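PDB 2WMF: fucolectin-related protein from Streptococcus pneumoniae, which probably hydrolyses glycosidic bonds in host blood-group carbohydrate antigens, as the catalytic module of a family 98 glycoside hydrolase. Local coordinates for residues Ile113-Val118 / Tyr140-Gly145; His182-Trp187 / Ile216-Gly221; Ser430-Asn435 / Tyr467-Glu472. All blocks are in the same frame, centred on the assembly; numbering follows the deposited sequence.

Contact 1 of 3, residues Ile113-Val118 / Tyr140-Gly145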
loop_
_atom_site.group_PDB
_atom_site.type_symbol
_atom_site.label_atom_id
_atom_site.label_comp_id
_atom_site.label_asym_id
_atom_site.label_seq_id
_atom_site.Cartn_x
_atom_site.Cartn_y
_atom_site.Cartn_z
ATOM N N ILE A 113 -12.103 19.050 8.946
ATOM C CA ILE A 113 -11.104 18.025 8.537
ATOM C C ILE A 113 -11.733 16.634 8.669
ATOM O O ILE A 113 -12.133 16.276 9.772
ATOM C CB ILE A 113 -9.882 18.060 9.443
ATOM C CG1 ILE A 113 -9.165 19.410 9.309
ATOM C CG2 ILE A 113 -8.906 16.847 9.122
ATOM C CD1 ILE A 113 -8.096 19.626 10.363
ATOM N N PRO A 114 -11.784 15.842 7.578
ATOM C CA PRO A 114 -12.359 14.476 7.671
ATOM C C PRO A 114 -11.451 13.548 8.493
ATOM O O PRO A 114 -10.243 13.512 8.251
ATOM C CB PRO A 114 -12.456 14.020 6.210
ATOM C CG PRO A 114 -11.438 14.800 5.478
ATOM C CD PRO A 114 -11.336 16.150 6.200
ATOM N N VAL A 115 -12.031 12.848 9.454
ATOM C CA VAL A 115 -11.286 11.962 10.309
ATOM C C VAL A 115 -11.893 10.570 10.460
ATOM O O VAL A 115 -13.104 10.369 10.308
ATOM C CB VAL A 115 -11.051 12.591 11.709
ATOM C CG1 VAL A 115 -10.245 13.909 11.617
ATOM C CG2 VAL A 115 -12.397 12.778 12.469
ATOM N N PHE A 116 -11.002 9.604 10.757
ATOM C CA PHE A 116 -11.357 8.256 11.190
ATOM C C PHE A 116 -10.681 7.990 12.546
ATOM O O PHE A 116 -9.549 8.367 12.715
ATOM C CB PHE A 116 -10.786 7.219 10.189
ATOM C CG PHE A 116 -11.519 7.168 8.868
ATOM C CD1 PHE A 116 -12.397 6.149 8.592
ATOM C CD2 PHE A 116 -11.267 8.124 7.891
ATOM C CE1 PHE A 116 -13.062 6.082 7.359
ATOM C CE2 PHE A 116 -11.938 8.079 6.636
ATOM C CZ PHE A 116 -12.848 7.064 6.400
ATOM N N LEU A 117 -11.399 7.346 13.466
ATOM C CA LEU A 117 -10.900 7.020 14.802
ATOM C C LEU A 117 -10.473 5.559 14.847
ATOM O O LEU A 117 -11.207 4.693 14.403
ATOM C CB LEU A 117 -11.970 7.207 15.876
ATOM C CG LEU A 117 -12.702 8.538 15.989
ATOM C CD1 LEU A 117 -13.706 8.448 17.159
ATOM C CD2 LEU A 117 -11.683 9.645 16.140
ATOM N N VAL A 118 -9.290 5.294 15.394
ATOM C CA VAL A 118 -8.866 3.919 15.696
ATOM C C VAL A 118 -9.515 3.542 17.024
ATOM O O VAL A 118 -9.166 4.118 18.064
ATOM C CB VAL A 118 -7.345 3.771 15.819
ATOM C CG1 VAL A 118 -6.996 2.315 16.145
ATOM C CG2 VAL A 118 -6.604 4.276 14.530
ATOM N N TYR A 140 -21.062 14.629 14.791
ATOM C CA TYR A 140 -19.914 15.103 14.035
ATOM C C TYR A 140 -19.978 14.665 12.563
ATOM O O TYR A 140 -19.724 13.488 12.240
ATOM C CB TYR A 140 -18.623 14.568 14.674
ATOM C CG TYR A 140 -18.380 15.081 16.077
ATOM C CD1 TYR A 140 -18.035 16.430 16.287
ATOM C CD2 TYR A 140 -18.585 14.269 17.197
ATOM C CE1 TYR A 140 -17.833 16.925 17.549
ATOM C CE2 TYR A 140 -18.386 14.771 18.498
ATOM C CZ TYR A 140 -18.020 16.116 18.647
ATOM O OH TYR A 140 -17.817 16.624 19.898
ATOM N N SER A 141 -20.257 15.617 11.674
ATOM C CA SER A 141 -20.250 15.342 10.239
ATOM C C SER A 141 -18.829 14.975 9.729
ATOM O O SER A 141 -18.698 14.302 8.713
ATOM C CB SER A 141 -20.813 16.538 9.432
ATOM O OG SER A 141 -20.008 17.678 9.544
ATOM N N VAL A 142 -17.799 15.461 10.420
ATOM C CA VAL A 142 -16.394 15.130 10.019
ATOM C C VAL A 142 -16.002 13.682 10.349
ATOM O O VAL A 142 -14.986 13.211 9.850
ATOM C CB VAL A 142 -15.326 16.080 10.624
ATOM C CG1 VAL A 142 -15.510 17.525 10.116
ATOM C CG2 VAL A 142 -15.303 16.009 12.118
ATOM N N LEU A 143 -16.771 12.996 11.183
ATOM C CA LEU A 143 -16.437 11.618 11.555
ATOM C C LEU A 143 -16.851 10.699 10.401
ATOM O O LEU A 143 -18.015 10.435 10.209
ATOM C CB LEU A 143 -17.097 11.211 12.865
ATOM C CG LEU A 143 -16.804 9.777 13.340
ATOM C CD1 LEU A 143 -15.260 9.518 13.406
ATOM C CD2 LEU A 143 -17.516 9.398 14.669
ATOM N N LYS A 144 -15.859 10.174 9.683
ATOM C CA LYS A 144 -16.081 9.398 8.471
ATOM C C LYS A 144 -16.074 7.897 8.684
ATOM O O LYS A 144 -16.522 7.152 7.817
ATOM C CB LYS A 144 -15.043 9.771 7.378
ATOM C CG LYS A 144 -14.996 11.264 7.045
ATOM C CD LYS A 144 -16.376 11.715 6.538
ATOM C CE LYS A 144 -16.314 13.066 5.904
ATOM N NZ LYS A 144 -15.742 13.942 6.825
ATOM N N GLY A 145 -15.661 7.445 9.858
ATOM C CA GLY A 145 -15.579 6.020 10.137
ATOM C C GLY A 145 -14.574 5.705 11.214
ATOM O O GLY A 145 -14.074 6.592 11.922
#

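Contact 2 of 3, residues His182-Trp187 / Ile216-Gly221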
loop_
_atom_site.group_PDB
_atom_site.type_symbol
_atom_site.label_atom_id
_atom_site.label_comp_id
_atom_site.label_asym_id
_atom_site.label_seq_id
_atom_site.Cartn_x
_atom_site.Cartn_y
_atom_site.Cartn_z
ATOM N N HIS A 182 -3.384 -9.033 8.902
ATOM C CA HIS A 182 -2.430 -9.766 8.084
ATOM C C HIS A 182 -2.417 -11.247 8.431
ATOM O O HIS A 182 -2.808 -11.630 9.544
ATOM C CB HIS A 182 -1.031 -9.171 8.264
ATOM C CG HIS A 182 -0.230 -9.186 7.020
ATOM N ND1 HIS A 182 0.858 -9.999 6.797
ATOM C CD2 HIS A 182 -0.429 -8.503 5.871
ATOM C CE1 HIS A 182 1.326 -9.775 5.583
ATOM N NE2 HIS A 182 0.549 -8.884 4.995
ATOM N N GLU A 183 -1.905 -12.022 7.475
ATOM C CA GLU A 183 -1.633 -13.453 7.526
ATOM C C GLU A 183 -2.778 -14.281 7.028
ATOM O O GLU A 183 -3.935 -13.960 7.273
ATOM C CB GLU A 183 -1.115 -13.882 8.920
ATOM C CG GLU A 183 0.187 -13.099 9.330
ATOM C CD GLU A 183 0.822 -13.576 10.641
ATOM O OE1 GLU A 183 0.642 -14.753 11.011
ATOM O OE2 GLU A 183 1.549 -12.783 11.252
ATOM N N LYS A 184 -2.448 -15.377 6.364
ATOM C CA LYS A 184 -3.449 -16.216 5.716
ATOM C C LYS A 184 -4.407 -16.835 6.748
ATOM O O LYS A 184 -5.621 -16.732 6.619
ATOM C CB LYS A 184 -2.790 -17.338 4.914
ATOM C CG LYS A 184 -1.861 -16.869 3.755
ATOM C CD LYS A 184 -0.823 -17.931 3.384
ATOM C CE LYS A 184 0.307 -17.410 2.521
ATOM N NZ LYS A 184 1.602 -18.207 2.634
ATOM N N TRP A 185 -3.860 -17.523 7.755
ATOM C CA TRP A 185 -4.711 -18.202 8.772
ATOM C C TRP A 185 -5.638 -17.174 9.446
ATOM O O TRP A 185 -6.787 -17.487 9.765
ATOM C CB TRP A 185 -3.820 -18.927 9.811
ATOM C CG TRP A 185 -3.135 -17.968 10.707
ATOM C CD1 TRP A 185 -1.931 -17.316 10.477
ATOM C CD2 TRP A 185 -3.637 -17.443 11.939
ATOM N NE1 TRP A 185 -1.687 -16.409 11.498
ATOM C CE2 TRP A 185 -2.710 -16.476 12.405
ATOM C CE3 TRP A 185 -4.791 -17.690 12.709
ATOM C CZ2 TRP A 185 -2.898 -15.793 13.591
ATOM C CZ3 TRP A 185 -4.977 -16.970 13.893
ATOM C CH2 TRP A 185 -4.058 -16.024 14.291
ATOM N N PHE A 186 -5.138 -15.951 9.649
ATOM C CA PHE A 186 -5.851 -14.923 10.380
ATOM C C PHE A 186 -7.102 -14.505 9.588
ATOM O O PHE A 186 -8.226 -14.512 10.085
ATOM C CB PHE A 186 -4.944 -13.708 10.683
ATOM C CG PHE A 186 -5.660 -12.635 11.442
ATOM C CD1 PHE A 186 -5.695 -12.643 12.820
ATOM C CD2 PHE A 186 -6.382 -11.664 10.761
ATOM C CE1 PHE A 186 -6.414 -11.712 13.546
ATOM C CE2 PHE A 186 -7.126 -10.693 11.482
ATOM C CZ PHE A 186 -7.157 -10.741 12.889
ATOM N N TRP A 187 -6.893 -14.096 8.348
ATOM C CA TRP A 187 -8.018 -13.676 7.530
ATOM C C TRP A 187 -8.977 -14.841 7.261
ATOM O O TRP A 187 -10.221 -14.628 7.164
ATOM C CB TRP A 187 -7.542 -12.999 6.224
ATOM C CG TRP A 187 -7.105 -11.597 6.424
ATOM C CD1 TRP A 187 -5.873 -11.082 6.180
ATOM C CD2 TRP A 187 -7.914 -10.484 6.854
ATOM N NE1 TRP A 187 -5.846 -9.738 6.461
ATOM C CE2 TRP A 187 -7.082 -9.348 6.894
ATOM C CE3 TRP A 187 -9.252 -10.347 7.239
ATOM C CZ2 TRP A 187 -7.550 -8.072 7.275
ATOM C CZ3 TRP A 187 -9.706 -9.101 7.668
ATOM C CH2 TRP A 187 -8.864 -7.973 7.664
ATOM N N ILE A 216 6.088 -9.599 8.455
ATOM C CA ILE A 216 7.055 -10.205 7.543
ATOM C C ILE A 216 6.796 -11.674 7.297
ATOM O O ILE A 216 7.697 -12.536 7.386
ATOM C CB ILE A 216 8.548 -9.885 7.915
ATOM C CG1 ILE A 216 8.943 -10.339 9.311
ATOM C CG2 ILE A 216 8.831 -8.409 7.748
ATOM C CD1 ILE A 216 10.459 -10.337 9.501
ATOM N N ARG A 217 5.543 -11.949 6.959
ATOM C CA ARG A 217 5.070 -13.309 6.603
ATOM C C ARG A 217 3.823 -13.139 5.736
ATOM O O ARG A 217 3.087 -12.134 5.858
ATOM C CB ARG A 217 4.620 -14.107 7.826
ATOM C CG ARG A 217 5.556 -14.293 8.939
ATOM C CD ARG A 217 4.787 -15.084 10.024
ATOM N NE ARG A 217 4.351 -16.374 9.489
ATOM C CZ ARG A 217 5.139 -17.434 9.315
ATOM N NH1 ARG A 217 6.433 -17.398 9.676
ATOM N NH2 ARG A 217 4.629 -18.533 8.777
ATOM N N ASP A 218 3.607 -14.099 4.862
ATOM C CA ASP A 218 2.355 -14.223 4.152
ATOM C C ASP A 218 1.999 -13.027 3.302
ATOM O O ASP A 218 0.808 -12.771 3.083
ATOM C CB ASP A 218 1.186 -14.494 5.126
ATOM C CG ASP A 218 1.218 -15.881 5.721
ATOM O OD1 ASP A 218 2.101 -16.702 5.362
ATOM O OD2 ASP A 218 0.337 -16.182 6.566
ATOM N N ASP A 219 2.981 -12.295 2.755
ATOM C CA ASP A 219 2.633 -11.084 1.981
ATOM C C ASP A 219 1.796 -11.383 0.715
ATOM O O ASP A 219 0.838 -10.653 0.403
ATOM C CB ASP A 219 3.871 -10.250 1.624
ATOM C CG ASP A 219 4.443 -9.492 2.828
ATOM O OD1 ASP A 219 3.878 -9.583 3.942
ATOM O OD2 ASP A 219 5.437 -8.751 2.634
ATOM N N ALA A 220 2.171 -12.438 -0.020
ATOM C CA ALA A 220 1.484 -12.788 -1.286
ATOM C C ALA A 220 0.093 -13.389 -0.940
ATOM O O ALA A 220 -0.969 -12.978 -1.508
ATOM C CB ALA A 220 2.339 -13.761 -2.128
ATOM N N GLY A 221 0.060 -14.312 0.015
ATOM C CA GLY A 221 -1.195 -14.912 0.409
ATOM C C GLY A 221 -2.200 -13.889 0.933
ATOM O O GLY A 221 -3.413 -14.010 0.704
HETATM O O HOH W 1 0.285 -8.330 1.678
HETATM O O HOH W 2 1.478 -16.616 9.127
HETATM O O HOH W 3 -1.006 -18.403 7.519
#

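Contact 3 of 3, residues Ser430-Asn435 / Tyr467-Glu472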
loop_
_atom_site.group_PDB
_atom_site.type_symbol
_atom_site.label_atom_id
_atom_site.label_comp_id
_atom_site.label_asym_id
_atom_site.label_seq_id
_atom_site.Cartn_x
_atom_site.Cartn_y
_atom_site.Cartn_z
ATOM N N SER A 430 -1.521 -0.378 -20.300
ATOM C CA SER A 430 -0.293 0.047 -19.636
ATOM C C SER A 430 0.579 -1.125 -19.141
ATOM O O SER A 430 0.071 -2.231 -18.888
ATOM C CB SER A 430 -0.598 0.911 -18.428
ATOM O OG SER A 430 -1.354 2.048 -18.757
ATOM N N TRP A 431 1.873 -0.838 -18.994
ATOM C CA TRP A 431 2.801 -1.679 -18.282
ATOM C C TRP A 431 3.135 -1.014 -16.954
ATOM O O TRP A 431 3.472 0.174 -16.914
ATOM C CB TRP A 431 4.124 -1.834 -19.065
ATOM C CG TRP A 431 4.090 -2.786 -20.231
ATOM C CD1 TRP A 431 4.219 -2.466 -21.591
ATOM C CD2 TRP A 431 4.049 -4.196 -20.150
ATOM N NE1 TRP A 431 4.219 -3.622 -22.348
ATOM C CE2 TRP A 431 4.156 -4.709 -21.499
ATOM C CE3 TRP A 431 3.975 -5.094 -19.089
ATOM C CZ2 TRP A 431 4.184 -6.057 -21.773
ATOM C CZ3 TRP A 431 4.020 -6.454 -19.383
ATOM C CH2 TRP A 431 4.093 -6.916 -20.714
ATOM N N TYR A 432 3.087 -1.809 -15.882
ATOM C CA TYR A 432 3.496 -1.413 -14.528
ATOM C C TYR A 432 4.764 -2.244 -14.190
ATOM O O TYR A 432 4.745 -3.477 -14.264
ATOM C CB TYR A 432 2.377 -1.663 -13.498
ATOM C CG TYR A 432 1.333 -0.586 -13.584
ATOM C CD1 TYR A 432 1.414 0.518 -12.749
ATOM C CD2 TYR A 432 0.364 -0.583 -14.590
ATOM C CE1 TYR A 432 0.557 1.598 -12.878
ATOM C CE2 TYR A 432 -0.535 0.511 -14.741
ATOM C CZ TYR A 432 -0.444 1.599 -13.896
ATOM O OH TYR A 432 -1.302 2.678 -14.050
ATOM N N ILE A 433 5.844 -1.556 -13.828
ATOM C CA ILE A 433 7.181 -2.131 -13.819
ATOM C C ILE A 433 7.945 -1.720 -12.551
ATOM O O ILE A 433 7.855 -0.571 -12.112
ATOM C CB ILE A 433 7.990 -1.595 -15.027
ATOM C CG1 ILE A 433 7.262 -1.882 -16.343
ATOM C CG2 ILE A 433 9.404 -2.117 -15.034
ATOM C CD1 ILE A 433 7.274 -0.702 -17.266
ATOM N N TYR A 434 8.739 -2.636 -12.009
ATOM C CA TYR A 434 9.752 -2.284 -11.015
ATOM C C TYR A 434 10.884 -3.300 -10.924
ATOM O O TYR A 434 10.781 -4.435 -11.366
ATOM C CB TYR A 434 9.163 -1.967 -9.644
ATOM C CG TYR A 434 8.301 -2.979 -8.904
ATOM C CD1 TYR A 434 8.810 -4.221 -8.496
ATOM C CD2 TYR A 434 6.958 -2.682 -8.553
ATOM C CE1 TYR A 434 8.016 -5.139 -7.815
ATOM C CE2 TYR A 434 6.180 -3.575 -7.828
ATOM C CZ TYR A 434 6.699 -4.803 -7.439
ATOM O OH TYR A 434 5.948 -5.680 -6.689
ATOM N N ASN A 435 11.971 -2.840 -10.284
ATOM C CA ASN A 435 13.067 -3.706 -9.898
ATOM C C ASN A 435 12.641 -4.360 -8.564
ATOM O O ASN A 435 12.287 -3.644 -7.625
ATOM C CB ASN A 435 14.342 -2.875 -9.725
ATOM C CG ASN A 435 15.551 -3.707 -9.278
ATOM O OD1 ASN A 435 15.432 -4.561 -8.387
ATOM N ND2 ASN A 435 16.703 -3.501 -9.953
ATOM N N TYR A 467 10.659 2.342 -10.080
ATOM C CA TYR A 467 9.450 1.897 -10.725
ATOM C C TYR A 467 9.181 2.754 -11.978
ATOM O O TYR A 467 9.713 3.874 -12.146
ATOM C CB TYR A 467 8.260 1.812 -9.781
ATOM C CG TYR A 467 7.608 3.140 -9.368
ATOM C CD1 TYR A 467 6.708 3.797 -10.209
ATOM C CD2 TYR A 467 7.909 3.758 -8.157
ATOM C CE1 TYR A 467 6.083 5.000 -9.822
ATOM C CE2 TYR A 467 7.281 4.952 -7.756
ATOM C CZ TYR A 467 6.367 5.584 -8.593
ATOM O OH TYR A 467 5.730 6.760 -8.186
ATOM N N ALA A 468 8.356 2.167 -12.853
ATOM C CA ALA A 468 7.957 2.819 -14.103
ATOM C C ALA A 468 6.539 2.443 -14.442
ATOM O O ALA A 468 6.075 1.320 -14.113
ATOM C CB ALA A 468 8.918 2.444 -15.254
ATOM N N VAL A 469 5.850 3.375 -15.120
ATOM C CA VAL A 469 4.552 3.098 -15.694
ATOM C C VAL A 469 4.599 3.586 -17.124
ATOM O O VAL A 469 4.960 4.747 -17.383
ATOM C CB VAL A 469 3.379 3.791 -14.951
ATOM C CG1 VAL A 469 2.004 3.296 -15.524
ATOM C CG2 VAL A 469 3.439 3.557 -13.437
ATOM N N VAL A 470 4.217 2.715 -18.037
ATOM C CA VAL A 470 4.185 3.094 -19.456
ATOM C C VAL A 470 2.758 2.913 -19.974
ATOM O O VAL A 470 2.233 1.786 -19.995
ATOM C CB VAL A 470 5.177 2.229 -20.327
ATOM C CG1 VAL A 470 5.054 2.583 -21.841
ATOM C CG2 VAL A 470 6.631 2.313 -19.814
ATOM N N LYS A 471 2.132 4.018 -20.363
ATOM C CA LYS A 471 0.788 3.981 -20.931
ATOM C C LYS A 471 0.830 4.167 -22.454
ATOM O O LYS A 471 1.451 5.123 -22.963
ATOM C CB LYS A 471 -0.078 5.084 -20.313
ATOM C CG LYS A 471 -1.518 5.069 -20.823
ATOM C CD LYS A 471 -2.436 6.100 -20.138
ATOM C CE LYS A 471 -3.356 5.415 -19.151
ATOM N NZ LYS A 471 -4.276 6.427 -18.439
ATOM N N GLU A 472 0.156 3.261 -23.163
ATOM C CA GLU A 472 0.035 3.360 -24.616
ATOM C C GLU A 472 -1.276 4.042 -24.971
ATOM O O GLU A 472 -2.352 3.454 -24.841
ATOM C CB GLU A 472 0.100 1.981 -25.250
ATOM C CG GLU A 472 1.379 1.206 -24.901
ATOM C CD GLU A 472 1.546 -0.036 -25.788
ATOM O OE1 GLU A 472 1.830 0.165 -26.985
ATOM O OE2 GLU A 472 1.401 -1.195 -25.316
#

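Contact 1 of 3, residues Ile113-Val118 / Tyr140-Gly145
A right-handed beta-alpha-beta unit of the TIM barrel brings V115 beside L143, the pair at which strands 115-121 and 143-149 begin to run parallel. V142 O receives V115 N in a nearly straight bond of 3.0 Å, and V115 O takes K144 N at 2.8 Å, the usual parallel alternation. The ladder then slips by one residue: L117 N passes K144 O and bonds to G145 O at 3.2 Å. V142 O is gripped twice, because K144 NZ also reaches it at 3.2 Å from the other face of the carbonyl plane. Bends at chi2 (-60°) and chi4 (-55°) fold the lysine chain back for this bond and lay its ammonium group against P114 CB, 3.3 Å from NZ. K144 CB lies over one face of the F116 ring, 3.9 Å from its centroid and offset toward the rim, in a CH-pi contact. V115 and L143 point to the other face of the sheet, where L143 CD1 lies 3.8 Å from L117 CG. Helix 95-111 packs on that face, with A108 against V115 and Y101 against L117, while strand 74-79 hydrogen-bonds to the far edge of strand 115-121 and helix 130-139 connects the unit.

Contact 2 of 3, residues His182-Trp187 / Ile216-Gly221
Charged and polar bonds converge on D218, whose carboxylate meets K184 at both ends. K184 N gives D218 OD2 a nearly straight hydrogen bond of 2.9 Å, on the anti side and tilted from the carboxylate plane. The side chain, extended beyond CG, passes obliquely across the carboxylate until K184 NZ comes to D218 OD1 at 3.2 Å, a salt bridge made from above the plane; the stronger partner of NZ, also a salt bridge, is E361. Two waters share OD2: one bridges it to W185 N, the other links it to E183 OE1 and R217 NE. E183 OE1 also accepts W185 NE1 at 2.9 Å, in the indole plane. The two segments leave barrel strands 176-180 and 207-212 by short loops and enter helices 184-192 and 219-231, with E183 and D218 at the N-cap positions; the D218 carboxylate makes no capping bond to its own helix and instead accepts from the other. The H182 ring edge makes close C-H to oxygen approaches, CE1 lying 3.0 Å from both R217 O and D219 OD1. Van der Waals packing comes where G221, with no side chain, lets the lysine pass, K184 CE lying 3.6 Å from G221 CA.

Contact 3 of 3, residues Ser430-Asn435 / Tyr467-Glu472
One face of the Y432 ring carries V469 CG1, which stands 3.7 Å from the centroid and is displaced toward the rim on the CZ side, while the Y432 hydroxyl is hydrogen-bonded to H319. V469 CG2 touches the same ring at CE1, so both branches of the valine bear on it. This CH-pi contact joins a non-hydrogen-bonded pair of strands 430-434 and 467-472, neighbours in one of two antiparallel sheets that pack face to face as a beta-sandwich. With chi1 at -78°, CG of Y432 lies anti to its carbonyl carbon, and the ring leans across to the valine. On the same face the Y434 and Y467 side chains touch through their CB atoms, 3.9 Å apart, and their rings diverge onto helix 272-283, where M280 meets both; N281 takes the Y434 hydroxyl. On the other face I433, A468 and V470 meet strand 457-462 of the partner sheet through L458, L460 and L462, while the W431 ring packs on L417 and M450 and its NE1 bonds to P449 O. I433 CD1 also reaches V470 CG2 at 4.0 Å and A468 CB at 4.1 Å. Two hydrogen-bonded pairs hold the backbones: W431 with V470, and I433 with A468. The bonds of the first lie in the carbonyl planes, with W431 N to V470 O at 2.8 Å. In the second, A468 N stands 2.9 Å from I433 O and is tilted 33° from its carbonyl plane.

Overall arrangement
Contacts 1 and 2 show two ways in which one barrel is tied together: contact 1 joins adjacent strands where they begin, and contact 2 joins the loops and helix starts that follow two later adjacent strands. Their centres lie 29 Å apart. Contact 3 belongs to an antiparallel sheet of the C-terminal region, on the opposite side of the chain's centre from contact 1 and 35 Å from it between centres. It comes nearer to contact 2, with about 10 Å between nearest atoms. The strand C-terminal ends of such a barrel customarily form the active site, which places contact 2, rather than contact 1, at the probable catalytic end.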